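Local structure of inosine-uridine preferring nucleoside hydrolase (Gardnerella vaginalis 315-A, 6BA1) at residues R49-L57 against I93-K104; T263-D271 against I281-K292. The protein belongs to the inosine-uridine preferring nucleoside hydrolase family, an alpha/beta fold built on a mostly parallel sheet, and holds a calcium ion. One frame throughout, in Å; residues are numbered along the deposited sequence.

How the interactions relate
From the N terminus, the chain first completes interaction 1, in which 93-104, in the loop between helices 82-88 and 110-121, returns to helix 44-57. This closes a loop of 35 residues that includes helix 82-88 and strand 64-67, at one edge of the eight-stranded sheet as counted within this chain. Interaction 2 comes later: segment 281-292 turns back on 263-271 after nine residues, forming the 268-270/280-282 hairpin beside strand 261-265, outermost within this chain at the other edge. The two closures follow in series, neither nesting nor crossing. The centres of interactions 1 and 2 lie about 40 Å apart on opposite sides of the chain's centre. The nearest atoms of interactions 1 and 2 are about 25 Å apart, so they join separate flanks of the chain.

Interaction 1. Residues R49-L57 against I93-K104; sequences RNALAITDL and IGDVEIPDSPRK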
loop_
_atom_site.group_PDB
_atom_site.type_symbol
_atom_site.label_atom_id
_atom_site.label_comp_id
_atom_site.label_asym_id
_atom_site.label_seq_id
_atom_site.Cartn_x
_atom_site.Cartn_y
_atom_site.Cartn_z
ATOM N N ARG A 49 29.634 13.185 -15.762
ATOM C CA ARG A 49 30.738 14.062 -15.322
ATOM C C ARG A 49 30.955 13.985 -13.815
ATOM O O ARG A 49 32.095 13.919 -13.339
ATOM C CB ARG A 49 30.489 15.529 -15.688
ATOM C CG ARG A 49 31.729 16.415 -15.498
ATOM C CD ARG A 49 31.408 17.862 -15.152
ATOM N NE ARG A 49 31.122 18.109 -13.731
ATOM C CZ ARG A 49 32.019 18.111 -12.733
ATOM N NH1 ARG A 49 33.301 17.841 -12.945
ATOM N NH2 ARG A 49 31.630 18.366 -11.495
ATOM N N ASN A 50 29.846 14.000 -13.082
ATOM C CA ASN A 50 29.863 13.978 -11.624
ATOM C C ASN A 50 30.348 12.624 -11.131
ATOM O O ASN A 50 31.237 12.551 -10.278
ATOM C CB ASN A 50 28.461 14.285 -11.071
ATOM C CG ASN A 50 27.945 15.649 -11.511
ATOM O OD1 ASN A 50 28.655 16.420 -12.175
ATOM N ND2 ASN A 50 26.711 15.952 -11.149
ATOM N N ALA A 51 29.777 11.556 -11.694
ATOM C CA ALA A 51 30.152 10.183 -11.342
ATOM C C ALA A 51 31.657 9.949 -11.457
ATOM O O ALA A 51 32.280 9.441 -10.523
ATOM C CB ALA A 51 29.395 9.196 -12.212
ATOM N N LEU A 52 32.228 10.339 -12.597
ATOM C CA LEU A 52 33.666 10.199 -12.838
ATOM C C LEU A 52 34.472 11.014 -11.834
ATOM O O LEU A 52 35.352 10.474 -11.163
ATOM C CB LEU A 52 34.024 10.634 -14.260
ATOM C CG LEU A 52 33.504 9.768 -15.411
ATOM C CD1 LEU A 52 33.469 10.569 -16.712
ATOM C CD2 LEU A 52 34.343 8.499 -15.570
ATOM N N ALA A 53 34.145 12.305 -11.729
ATOM C CA ALA A 53 34.835 13.232 -10.822
ATOM C C ALA A 53 34.802 12.805 -9.350
ATOM O O ALA A 53 35.791 12.963 -8.627
ATOM C CB ALA A 53 34.254 14.631 -10.967
ATOM N N ILE A 54 33.661 12.266 -8.922
ATOM C CA ILE A 54 33.447 11.891 -7.524
ATOM C C ILE A 54 34.120 10.558 -7.194
ATOM O O ILE A 54 34.763 10.437 -6.149
ATOM C CB ILE A 54 31.937 11.909 -7.175
ATOM C CG1 ILE A 54 31.454 13.365 -7.134
ATOM C CG2 ILE A 54 31.646 11.234 -5.831
ATOM C CD1 ILE A 54 30.026 13.581 -7.589
ATOM N N THR A 55 33.979 9.571 -8.079
ATOM C CA THR A 55 34.670 8.287 -7.917
ATOM C C THR A 55 36.184 8.477 -7.791
ATOM O O THR A 55 36.825 7.829 -6.955
ATOM C CB THR A 55 34.375 7.314 -9.079
ATOM O OG1 THR A 55 34.498 7.997 -10.334
ATOM C CG2 THR A 55 32.984 6.746 -8.947
ATOM N N ASP A 56 36.735 9.374 -8.617
ATOM C CA ASP A 56 38.130 9.815 -8.496
ATOM C C ASP A 56 38.412 10.389 -7.107
ATOM O O ASP A 56 39.310 9.908 -6.417
ATOM C CB ASP A 56 38.479 10.878 -9.556
ATOM C CG ASP A 56 38.725 10.291 -10.939
ATOM O OD1 ASP A 56 38.303 9.145 -11.215
ATOM O OD2 ASP A 56 39.344 10.999 -11.761
ATOM N N LEU A 57 37.626 11.388 -6.697
ATOM C CA LEU A 57 37.858 12.101 -5.430
ATOM C C LEU A 57 37.889 11.192 -4.194
ATOM O O LEU A 57 38.681 11.425 -3.278
ATOM C CB LEU A 57 36.807 13.200 -5.214
ATOM C CG LEU A 57 37.114 14.205 -4.093
ATOM C CD1 LEU A 57 38.043 15.292 -4.588
ATOM C CD2 LEU A 57 35.843 14.809 -3.530
ATOM N N ILE A 93 25.353 18.628 -7.579
ATOM C CA ILE A 93 26.306 18.186 -6.552
ATOM C C ILE A 93 26.375 19.245 -5.429
ATOM O O ILE A 93 27.457 19.586 -4.935
ATOM C CB ILE A 93 27.739 18.003 -7.138
ATOM C CG1 ILE A 93 27.747 17.524 -8.589
ATOM C CG2 ILE A 93 28.555 17.031 -6.304
ATOM C CD1 ILE A 93 29.137 17.536 -9.207
ATOM N N GLY A 94 25.222 19.763 -5.024
ATOM C CA GLY A 94 25.184 21.039 -4.300
ATOM C C GLY A 94 25.517 22.106 -5.325
ATOM O O GLY A 94 24.912 22.143 -6.388
ATOM N N ASP A 95 26.468 22.972 -5.024
ATOM C CA ASP A 95 27.143 23.731 -6.078
ATOM C C ASP A 95 28.629 23.679 -5.777
ATOM O O ASP A 95 29.351 24.668 -5.915
ATOM C CB ASP A 95 26.591 25.166 -6.172
ATOM C CG ASP A 95 25.303 25.245 -6.987
ATOM O OD1 ASP A 95 25.254 24.677 -8.104
ATOM O OD2 ASP A 95 24.348 25.893 -6.518
ATOM N N VAL A 96 29.075 22.483 -5.394
ATOM C CA VAL A 96 30.415 22.284 -4.878
ATOM C C VAL A 96 31.364 22.112 -6.058
ATOM O O VAL A 96 31.150 21.254 -6.919
ATOM C CB VAL A 96 30.494 21.074 -3.921
ATOM C CG1 VAL A 96 31.901 20.931 -3.349
ATOM C CG2 VAL A 96 29.484 21.226 -2.794
ATOM N N GLU A 97 32.408 22.940 -6.076
ATOM C CA GLU A 97 33.395 22.943 -7.149
ATOM C C GLU A 97 34.358 21.785 -6.919
ATOM O O GLU A 97 34.922 21.639 -5.834
ATOM C CB GLU A 97 34.165 24.268 -7.196
ATOM C CG GLU A 97 33.305 25.523 -7.319
ATOM C CD GLU A 97 32.608 25.646 -8.663
ATOM O OE1 GLU A 97 32.989 26.551 -9.436
ATOM O OE2 GLU A 97 31.674 24.853 -8.945
ATOM N N ILE A 98 34.532 20.971 -7.954
ATOM C CA ILE A 98 35.318 19.748 -7.874
ATOM C C ILE A 98 35.968 19.521 -9.246
ATOM O O ILE A 98 35.299 19.680 -10.277
ATOM C CB ILE A 98 34.430 18.548 -7.434
ATOM C CG1 ILE A 98 35.266 17.276 -7.240
ATOM C CG2 ILE A 98 33.279 18.308 -8.413
ATOM C CD1 ILE A 98 34.447 16.068 -6.811
ATOM N N PRO A 99 37.273 19.173 -9.275
ATOM C CA PRO A 99 37.925 19.012 -10.580
ATOM C C PRO A 99 37.305 17.903 -11.440
ATOM O O PRO A 99 36.976 16.836 -10.927
ATOM C CB PRO A 99 39.379 18.673 -10.207
ATOM C CG PRO A 99 39.326 18.186 -8.797
ATOM C CD PRO A 99 38.220 18.970 -8.163
ATOM N N ASP A 100 37.148 18.176 -12.735
ATOM C CA ASP A 100 36.699 17.174 -13.707
ATOM C C ASP A 100 37.681 16.014 -13.728
ATOM O O ASP A 100 38.897 16.226 -13.642
ATOM C CB ASP A 100 36.637 17.760 -15.123
ATOM C CG ASP A 100 35.547 18.807 -15.290
ATOM O OD1 ASP A 100 35.112 19.397 -14.279
ATOM O OD2 ASP A 100 35.124 19.043 -16.438
ATOM N N SER A 101 37.171 14.790 -13.834
ATOM C CA SER A 101 38.046 13.641 -14.022
ATOM C C SER A 101 38.546 13.648 -15.466
ATOM O O SER A 101 37.755 13.860 -16.393
ATOM C CB SER A 101 37.309 12.335 -13.756
ATOM O OG SER A 101 38.129 11.217 -14.046
ATOM N N PRO A 102 39.852 13.409 -15.668
ATOM C CA PRO A 102 40.355 13.261 -17.032
ATOM C C PRO A 102 39.957 11.927 -17.695
ATOM O O PRO A 102 40.081 11.803 -18.915
ATOM C CB PRO A 102 41.871 13.357 -16.858
ATOM C CG PRO A 102 42.118 12.858 -15.479
ATOM C CD PRO A 102 40.910 13.221 -14.662
ATOM N N ARG A 103 39.489 10.959 -16.896
ATOM C CA ARG A 103 38.878 9.719 -17.416
ATOM C C ARG A 103 37.563 10.137 -17.995
ATOM O O ARG A 103 36.991 11.181 -17.616
ATOM C CB ARG A 103 38.659 8.640 -16.314
ATOM C CG ARG A 103 39.661 8.757 -15.244
ATOM C CD ARG A 103 39.599 7.715 -14.052
ATOM N NE ARG A 103 38.266 7.630 -13.462
ATOM C CZ ARG A 103 37.329 6.760 -13.811
ATOM N NH1 ARG A 103 37.557 5.902 -14.808
ATOM N NH2 ARG A 103 36.140 6.682 -13.218
ATOM N N LYS A 104 37.081 9.346 -18.955
ATOM C CA LYS A 104 35.822 9.603 -19.646
ATOM C C LYS A 104 34.949 8.363 -19.732
ATOM O O LYS A 104 35.360 7.278 -19.316
ATOM C CB LYS A 104 36.123 10.200 -21.036
ATOM C CG LYS A 104 36.723 11.600 -20.941
ATOM C CD LYS A 104 36.181 12.747 -21.844
ATOM C CE LYS A 104 36.125 14.065 -21.051
ATOM N NZ LYS A 104 36.356 15.280 -21.874
#
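Asp-56 carries CG anti to its carbonyl carbon (chi1 -78°), while Ser-101 holds OG anti to the backbone N (chi1 175°), and these torsions bring carboxylate and hydroxyl together. Ser-101 OG donates to Asp-56 OD2 at 2.6 Å, from above the carboxylate plane. The other oxygen, Asp-56 OD1, takes Arg-103 NE on its syn lone pair at 2.7 Å and 155°, near the guanidinium plane, in a salt bridge. Ser-101 OG also accepts from Arg-103 N, an ST turn that fixes the loop beside this pair. Leu-52 CD2 lies over a guanidinium face, 3.5 Å from Arg-103 NH2, which bonds to Val-63 O. Nearer the start of the segment, Arg-49, its chain bent at chi3, crosses Asp-100 at about a right angle, with Arg-49 NH1 bridging to Asp-100 OD1 at 2.7 Å. Apolar contacts complete the surface: Ile-98 CD1 reaches Leu-57 CD2 (3.8 Å) and Ile-54 CG1 (4.0 Å), and Ile-54 CD1 meets Ile-93 CG2 tip to tip. Asn-50 packs on Ile-93 while its ND2 bonds to Thr-13 O and Asn-91 O. The loop thus lies along the helix of a beta-alpha-beta crossover joining adjacent parallel strands 31-37 and 64-67, a basic unit of this alpha/beta fold.

Interaction 2. Residues T263-D271 against I281-K292; sequences TLPINMQVD and IGDVTRLNDPVK
Asn-267, Ile-281 and Lys-292 bury the greatest areas here, and each meets the opposite segment differently. The amide of Asn-267 enters the turn formed by 286-292: ND2 donates to Val-291 O at 3.0 Å and 159°, with that oxygen in the amide plane but ND2 above the carbonyl plane, and adds a weak bond to Arg-286 O. Its OD1 accepts from Thr-293 N, so both ends of the amide are held. Across the Asn-267 side chain at about a right angle runs Arg-286, its guanidinium turned 74° from the amide; NH2 reaches Met-268 O at 2.7 Å, and NH1 forms a salt bridge with Asp-283 OD1. Lys-292, bent at chi2 (-50°), lays CG 3.7 Å from Pro-265 CB and passes CD by Asn-267 ND2, carrying NZ to Leu-287 O (2.8 Å) and Asp-289 O. Ile-281 forms an antiparallel hydrogen-bonded pair with Gln-269: Gln-269 N to Ile-281 O is 2.9 Å and Ile-281 N to Gln-269 O is 3.2 Å. Ile-281 CG2 lies alongside Gln-269 CG at 3.9 Å. The hairpin packs through Met-268 and Val-270 on Phe-185 of helix 178-187, Ile-266 and Met-268 touch Val-296 of strand 295-300, and Asp-271 meets His-163 of the second subunit.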
loop_
_atom_site.group_PDB
_atom_site.type_symbol
_atom_site.label_atom_id
_atom_site.label_comp_id
_atom_site.label_asym_id
_atom_site.label_seq_id
_atom_site.Cartn_x
_atom_site.Cartn_y
_atom_site.Cartn_z
ATOM N N THR A 263 10.253 -6.199 4.464
ATOM C CA THR A 263 9.559 -6.130 3.185
ATOM C C THR A 263 8.219 -6.834 3.222
ATOM O O THR A 263 7.971 -7.679 4.074
ATOM C CB THR A 263 10.375 -6.752 2.028
ATOM O OG1 THR A 263 10.515 -8.161 2.222
ATOM C CG2 THR A 263 11.741 -6.133 1.929
ATOM N N LEU A 264 7.382 -6.489 2.251
ATOM C CA LEU A 264 6.071 -7.080 2.064
ATOM C C LEU A 264 6.077 -7.799 0.718
ATOM O O LEU A 264 6.097 -7.136 -0.315
ATOM C CB LEU A 264 5.016 -5.964 2.091
ATOM C CG LEU A 264 3.615 -6.211 1.509
ATOM C CD1 LEU A 264 2.939 -7.425 2.130
ATOM C CD2 LEU A 264 2.760 -4.976 1.708
ATOM N N PRO A 265 6.095 -9.144 0.715
ATOM C CA PRO A 265 6.018 -9.878 -0.555
ATOM C C PRO A 265 4.759 -9.517 -1.333
ATOM O O PRO A 265 3.662 -9.646 -0.801
ATOM C CB PRO A 265 5.987 -11.347 -0.119
ATOM C CG PRO A 265 6.726 -11.351 1.172
ATOM C CD PRO A 265 6.386 -10.046 1.843
ATOM N N ILE A 266 4.918 -9.044 -2.565
ATOM C CA ILE A 266 3.796 -8.500 -3.328
ATOM C C ILE A 266 4.109 -8.373 -4.819
ATOM O O ILE A 266 5.072 -7.720 -5.195
ATOM C CB ILE A 266 3.365 -7.119 -2.764
ATOM C CG1 ILE A 266 2.149 -6.560 -3.517
ATOM C CG2 ILE A 266 4.517 -6.111 -2.787
ATOM C CD1 ILE A 266 1.593 -5.299 -2.888
ATOM N N ASN A 267 3.288 -8.996 -5.659
ATOM C CA ASN A 267 3.368 -8.792 -7.102
ATOM C C ASN A 267 2.868 -7.382 -7.427
ATOM O O ASN A 267 1.741 -7.030 -7.087
ATOM C CB ASN A 267 2.554 -9.852 -7.853
ATOM C CG ASN A 267 3.198 -11.227 -7.805
ATOM O OD1 ASN A 267 4.211 -11.472 -8.456
ATOM N ND2 ASN A 267 2.609 -12.138 -7.047
ATOM N N MET A 268 3.718 -6.595 -8.087
ATOM C CA MET A 268 3.518 -5.155 -8.270
ATOM C C MET A 268 3.348 -4.742 -9.727
ATOM O O MET A 268 3.582 -5.520 -10.649
ATOM C CB MET A 268 4.716 -4.399 -7.707
ATOM C CG MET A 268 4.836 -4.421 -6.197
ATOM S SD MET A 268 3.756 -3.251 -5.388
ATOM C CE MET A 268 4.324 -1.696 -6.058
ATOM N N GLN A 269 2.929 -3.493 -9.898
ATOM C CA GLN A 269 2.836 -2.834 -11.195
ATOM C C GLN A 269 3.047 -1.343 -10.987
ATOM O O GLN A 269 3.172 -0.879 -9.850
ATOM C CB GLN A 269 1.463 -3.075 -11.840
ATOM C CG GLN A 269 0.262 -2.612 -11.003
ATOM C CD GLN A 269 -1.039 -2.556 -11.779
ATOM O OE1 GLN A 269 -1.672 -3.576 -12.030
ATOM N NE2 GLN A 269 -1.456 -1.358 -12.148
ATOM N N VAL A 270 3.090 -0.602 -12.083
ATOM C CA VAL A 270 3.036 0.849 -12.036
ATOM C C VAL A 270 1.906 1.282 -12.942
ATOM O O VAL A 270 1.733 0.745 -14.036
ATOM C CB VAL A 270 4.363 1.508 -12.465
ATOM C CG1 VAL A 270 4.237 3.028 -12.505
ATOM C CG2 VAL A 270 5.484 1.085 -11.526
ATOM N N ASP A 271 1.129 2.245 -12.464
ATOM C CA ASP A 271 -0.031 2.724 -13.195
ATOM C C ASP A 271 0.442 3.574 -14.362
ATOM O O ASP A 271 1.273 4.467 -14.193
ATOM C CB ASP A 271 -0.982 3.512 -12.282
ATOM C CG ASP A 271 -1.814 2.622 -11.354
ATOM O OD1 ASP A 271 -1.688 1.384 -11.387
ATOM O OD2 ASP A 271 -2.613 3.183 -10.583
ATOM N N ILE A 281 1.838 0.304 -7.171
ATOM C CA ILE A 281 0.695 -0.359 -6.553
ATOM C C ILE A 281 0.663 -1.842 -6.922
ATOM O O ILE A 281 1.168 -2.226 -7.970
ATOM C CB ILE A 281 -0.615 0.350 -6.980
ATOM C CG1 ILE A 281 -1.787 -0.039 -6.070
ATOM C CG2 ILE A 281 -0.957 0.088 -8.445
ATOM C CD1 ILE A 281 -1.657 0.491 -4.656
ATOM N N GLY A 282 0.089 -2.668 -6.050
ATOM C CA GLY A 282 -0.039 -4.093 -6.316
ATOM C C GLY A 282 -0.960 -4.409 -7.483
ATOM O O GLY A 282 -1.989 -3.761 -7.663
ATOM N N ASP A 283 -0.577 -5.401 -8.277
ATOM C CA ASP A 283 -1.416 -5.881 -9.365
ATOM C C ASP A 283 -2.383 -6.883 -8.773
ATOM O O ASP A 283 -1.962 -7.856 -8.136
ATOM C CB ASP A 283 -0.583 -6.536 -10.477
ATOM C CG ASP A 283 -1.408 -6.879 -11.716
ATOM O OD1 ASP A 283 -0.937 -7.699 -12.529
ATOM O OD2 ASP A 283 -2.523 -6.340 -11.888
ATOM N N VAL A 284 -3.673 -6.640 -8.995
ATOM C CA VAL A 284 -4.733 -7.492 -8.443
ATOM C C VAL A 284 -4.671 -8.854 -9.109
ATOM O O VAL A 284 -4.788 -9.878 -8.436
ATOM C CB VAL A 284 -6.153 -6.916 -8.655
ATOM C CG1 VAL A 284 -7.177 -7.703 -7.842
ATOM C CG2 VAL A 284 -6.216 -5.452 -8.265
ATOM N N THR A 285 -4.480 -8.844 -10.425
ATOM C CA THR A 285 -4.332 -10.048 -11.243
ATOM C C THR A 285 -3.416 -11.088 -10.614
ATOM O O THR A 285 -3.727 -12.279 -10.626
ATOM C CB THR A 285 -3.756 -9.716 -12.632
ATOM O OG1 THR A 285 -4.236 -8.437 -13.049
ATOM C CG2 THR A 285 -4.151 -10.775 -13.662
ATOM N N ARG A 286 -2.292 -10.624 -10.064
ATOM C CA ARG A 286 -1.303 -11.506 -9.449
ATOM C C ARG A 286 -1.333 -11.446 -7.909
ATOM O O ARG A 286 -0.315 -11.676 -7.255
ATOM C CB ARG A 286 0.099 -11.176 -9.993
ATOM C CG ARG A 286 0.155 -10.979 -11.516
ATOM C CD ARG A 286 1.558 -11.104 -12.097
ATOM N NE ARG A 286 2.549 -10.217 -11.457
ATOM C CZ ARG A 286 2.666 -8.899 -11.668
ATOM N NH1 ARG A 286 1.846 -8.237 -12.502
ATOM N NH2 ARG A 286 3.610 -8.224 -11.027
ATOM N N LEU A 287 -2.502 -11.168 -7.325
ATOM C CA LEU A 287 -2.653 -11.178 -5.869
ATOM C C LEU A 287 -2.748 -12.618 -5.367
ATOM O O LEU A 287 -2.078 -12.980 -4.390
ATOM C CB LEU A 287 -3.887 -10.395 -5.423
ATOM C CG LEU A 287 -4.233 -10.441 -3.919
ATOM C CD1 LEU A 287 -3.060 -9.949 -3.073
ATOM C CD2 LEU A 287 -5.533 -9.706 -3.613
ATOM N N ASN A 288 -3.587 -13.414 -6.026
ATOM C CA ASN A 288 -3.801 -14.811 -5.653
ATOM C C ASN A 288 -2.695 -15.762 -6.127
ATOM O O ASN A 288 -2.643 -16.908 -5.672
ATOM C CB ASN A 288 -5.162 -15.303 -6.166
ATOM C CG ASN A 288 -6.321 -14.579 -5.524
ATOM O OD1 ASN A 288 -6.214 -14.102 -4.395
ATOM N ND2 ASN A 288 -7.438 -14.497 -6.240
ATOM N N ASP A 289 -1.834 -15.295 -7.036
ATOM C CA ASP A 289 -0.601 -16.001 -7.389
ATOM C C ASP A 289 0.313 -16.018 -6.149
ATOM O O ASP A 289 0.751 -14.950 -5.709
ATOM C CB ASP A 289 0.078 -15.291 -8.575
ATOM C CG ASP A 289 1.358 -15.990 -9.053
ATOM O OD1 ASP A 289 1.649 -17.138 -8.649
ATOM O OD2 ASP A 289 2.090 -15.382 -9.855
ATOM N N PRO A 290 0.590 -17.213 -5.568
ATOM C CA PRO A 290 1.409 -17.254 -4.340
ATOM C C PRO A 290 2.871 -16.856 -4.537
ATOM O O PRO A 290 3.508 -16.417 -3.579
ATOM C CB PRO A 290 1.331 -18.721 -3.885
ATOM C CG PRO A 290 0.430 -19.422 -4.842
ATOM C CD PRO A 290 0.286 -18.569 -6.059
ATOM N N VAL A 291 3.387 -17.013 -5.757
ATOM C CA VAL A 291 4.767 -16.651 -6.079
ATOM C C VAL A 291 4.854 -15.132 -6.225
ATOM O O VAL A 291 4.310 -14.562 -7.180
ATOM C CB VAL A 291 5.252 -17.338 -7.380
ATOM C CG1 VAL A 291 6.681 -16.916 -7.716
ATOM C CG2 VAL A 291 5.150 -18.855 -7.258
ATOM N N LYS A 292 5.534 -14.490 -5.276
ATOM C CA LYS A 292 5.683 -13.032 -5.259
ATOM C C LYS A 292 7.001 -12.604 -5.913
ATOM O O LYS A 292 8.084 -12.924 -5.413
ATOM C CB LYS A 292 5.591 -12.514 -3.817
ATOM C CG LYS A 292 4.320 -12.918 -3.063
ATOM C CD LYS A 292 3.053 -12.612 -3.864
ATOM C CE LYS A 292 1.788 -12.696 -3.037
ATOM N NZ LYS A 292 0.613 -12.297 -3.856
#